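Local coordinates for protein O-methyltransferase, putative (Bacillus cereus, PDB 3DUW) that probably transfers the methyl group of S-adenosylmethionine to a hydroxyl oxygen of an acceptor, and binds the product S-adenosylhomocysteine, at residues A[168-173]-A[212-217]. Residues are numbered along the deposited sequence; the frame is centred on the assembly and turned at random.
Sequences VVREGE and GYDGFI
Tyr213 lays its ring obliquely against the backbone of Glu171 and Gly172, with CE2 3.3 Å from Glu171 C. CG of Tyr213 stands anti to the backbone N (chi1 167°), which sends the ring along the turn at 170-172. Val169 CG1 comes to the same side of the ring, 3.7 Å from Tyr213 CE1, and the two side chains cross at about a right angle. The hydroxyl of Tyr213 is hydrogen-bonded to Gln206, and Trp7 of the second subunit meets the ring edge-to-face. The backbone of Gly172 passes close to the ring, with Gly172 N 3.4 Å from Tyr213 CE2.

Asp214 supplies the main polar grip. OD1 of Asp214 accepts from two backbone N-H groups: Val169 N at 3.2 Å, nearly along the C-O axis, and Arg170 N at 2.8 Å, from above the carboxylate plane. OD2 is held by Asn167, so both oxygens tie the carboxylate to the 167-170 loop. The guanidinium of Arg170 turns instead to the backbone O of Asn167. Backbone bonds flank the carboxylate: Val168 N to Gly215 O, and Glu171 N to Tyr213 O at 2.8 Å, bent to 138°. One water bridges Glu171 OE2 and Tyr213 N.

Val169 also sets CB against the carbonyl of Asp214, with CG2 beside Gly215 CA. Farther along, Val168 CG2 reaches Phe216 CA at 3.5 Å and Ile217 CG1 at 3.8 Å. Helix 182-196 packs on Val168 and Ile217.

The contact thus fastens the loop leaving strand 162-166 to strand 214-221, which runs antiparallel to strand 162-166, in the seven-stranded 3-2-1-4-5-7-6 sheet of the Rossmann-like class I methyltransferase fold.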
# COMPACT_ATOMS: atom_id res chain seq x y z
N VAL A 168 -1.22 -7.44 -11.21
CA VAL A 168 -2.53 -8.07 -11.29
C VAL A 168 -3.63 -7.23 -11.95
O VAL A 168 -4.81 -7.49 -11.75
CB VAL A 168 -2.99 -8.54 -9.90
CG1 VAL A 168 -2.02 -9.60 -9.37
CG2 VAL A 168 -3.06 -7.36 -8.94
N VAL A 169 -3.23 -6.22 -12.72
CA VAL A 169 -4.19 -5.37 -13.44
C VAL A 169 -3.84 -5.43 -14.93
O VAL A 169 -4.73 -5.50 -15.79
CB VAL A 169 -4.16 -3.92 -12.92
CG1 VAL A 169 -4.91 -2.99 -13.86
CG2 VAL A 169 -4.79 -3.88 -11.53
N ARG A 170 -2.54 -5.42 -15.22
CA ARG A 170 -2.02 -5.55 -16.57
C ARG A 170 -2.71 -4.72 -17.65
O ARG A 170 -3.35 -5.26 -18.57
CB ARG A 170 -2.04 -7.04 -16.94
CG ARG A 170 -1.63 -7.94 -15.76
CD ARG A 170 -1.49 -9.40 -16.16
NE ARG A 170 -0.33 -9.63 -17.02
CZ ARG A 170 0.92 -9.78 -16.59
NH1 ARG A 170 1.20 -9.74 -15.29
NH2 ARG A 170 1.90 -9.95 -17.46
N GLU A 171 -2.56 -3.41 -17.54
CA GLU A 171 -3.13 -2.45 -18.47
C GLU A 171 -4.65 -2.54 -18.60
O GLU A 171 -5.23 -2.15 -19.61
CB GLU A 171 -2.45 -2.59 -19.84
CG GLU A 171 -0.94 -2.44 -19.76
CD GLU A 171 -0.29 -2.29 -21.12
OE1 GLU A 171 -0.58 -3.10 -22.02
OE2 GLU A 171 0.54 -1.37 -21.27
N GLY A 172 -5.29 -3.06 -17.55
CA GLY A 172 -6.73 -3.18 -17.54
C GLY A 172 -7.29 -4.46 -18.14
O GLY A 172 -8.51 -4.67 -18.12
N GLU A 173 -6.42 -5.31 -18.67
CA GLU A 173 -6.87 -6.55 -19.29
C GLU A 173 -7.45 -7.56 -18.31
O GLU A 173 -8.12 -8.51 -18.71
CB GLU A 173 -5.71 -7.19 -20.06
CG GLU A 173 -5.32 -6.42 -21.32
CD GLU A 173 -4.10 -7.00 -22.00
OE1 GLU A 173 -4.03 -8.24 -22.14
OE2 GLU A 173 -3.21 -6.22 -22.40
N GLY A 212 4.11 1.74 -16.39
CA GLY A 212 2.84 1.75 -17.07
C GLY A 212 1.67 1.59 -16.13
O GLY A 212 1.76 1.88 -14.94
N TYR A 213 0.57 1.10 -16.68
CA TYR A 213 -0.67 0.90 -15.95
C TYR A 213 -0.79 -0.56 -15.51
O TYR A 213 -0.90 -1.46 -16.34
CB TYR A 213 -1.83 1.34 -16.86
CG TYR A 213 -3.23 0.94 -16.46
CD1 TYR A 213 -3.63 0.93 -15.12
CD2 TYR A 213 -4.17 0.62 -17.43
CE1 TYR A 213 -4.94 0.61 -14.77
CE2 TYR A 213 -5.47 0.30 -17.10
CZ TYR A 213 -5.85 0.29 -15.77
OH TYR A 213 -7.14 -0.05 -15.46
N ASP A 214 -0.76 -0.78 -14.20
CA ASP A 214 -0.84 -2.12 -13.64
C ASP A 214 -1.47 -2.04 -12.25
O ASP A 214 -2.37 -1.24 -12.02
CB ASP A 214 0.57 -2.73 -13.56
CG ASP A 214 0.58 -4.24 -13.73
OD1 ASP A 214 -0.46 -4.90 -13.45
OD2 ASP A 214 1.64 -4.78 -14.12
N GLY A 215 -1.01 -2.86 -11.31
CA GLY A 215 -1.59 -2.83 -9.98
C GLY A 215 -1.16 -4.02 -9.15
O GLY A 215 -0.51 -4.94 -9.64
N PHE A 216 -1.55 -4.01 -7.88
CA PHE A 216 -1.20 -5.08 -6.97
C PHE A 216 -2.30 -5.44 -6.00
O PHE A 216 -3.19 -4.64 -5.69
CB PHE A 216 0.06 -4.71 -6.17
CG PHE A 216 -0.16 -3.61 -5.17
CD1 PHE A 216 -0.21 -2.27 -5.57
CD2 PHE A 216 -0.34 -3.90 -3.82
CE1 PHE A 216 -0.43 -1.25 -4.65
CE2 PHE A 216 -0.55 -2.88 -2.88
CZ PHE A 216 -0.60 -1.56 -3.30
N ILE A 217 -2.23 -6.68 -5.52
CA ILE A 217 -3.15 -7.19 -4.53
C ILE A 217 -2.41 -7.23 -3.20
O ILE A 217 -1.22 -7.55 -3.15
CB ILE A 217 -3.62 -8.62 -4.88
CG1 ILE A 217 -4.81 -8.57 -5.84
CG2 ILE A 217 -3.98 -9.39 -3.60
CD1 ILE A 217 -5.16 -9.90 -6.48
O HOH W 1 0.60 0.92 -19.54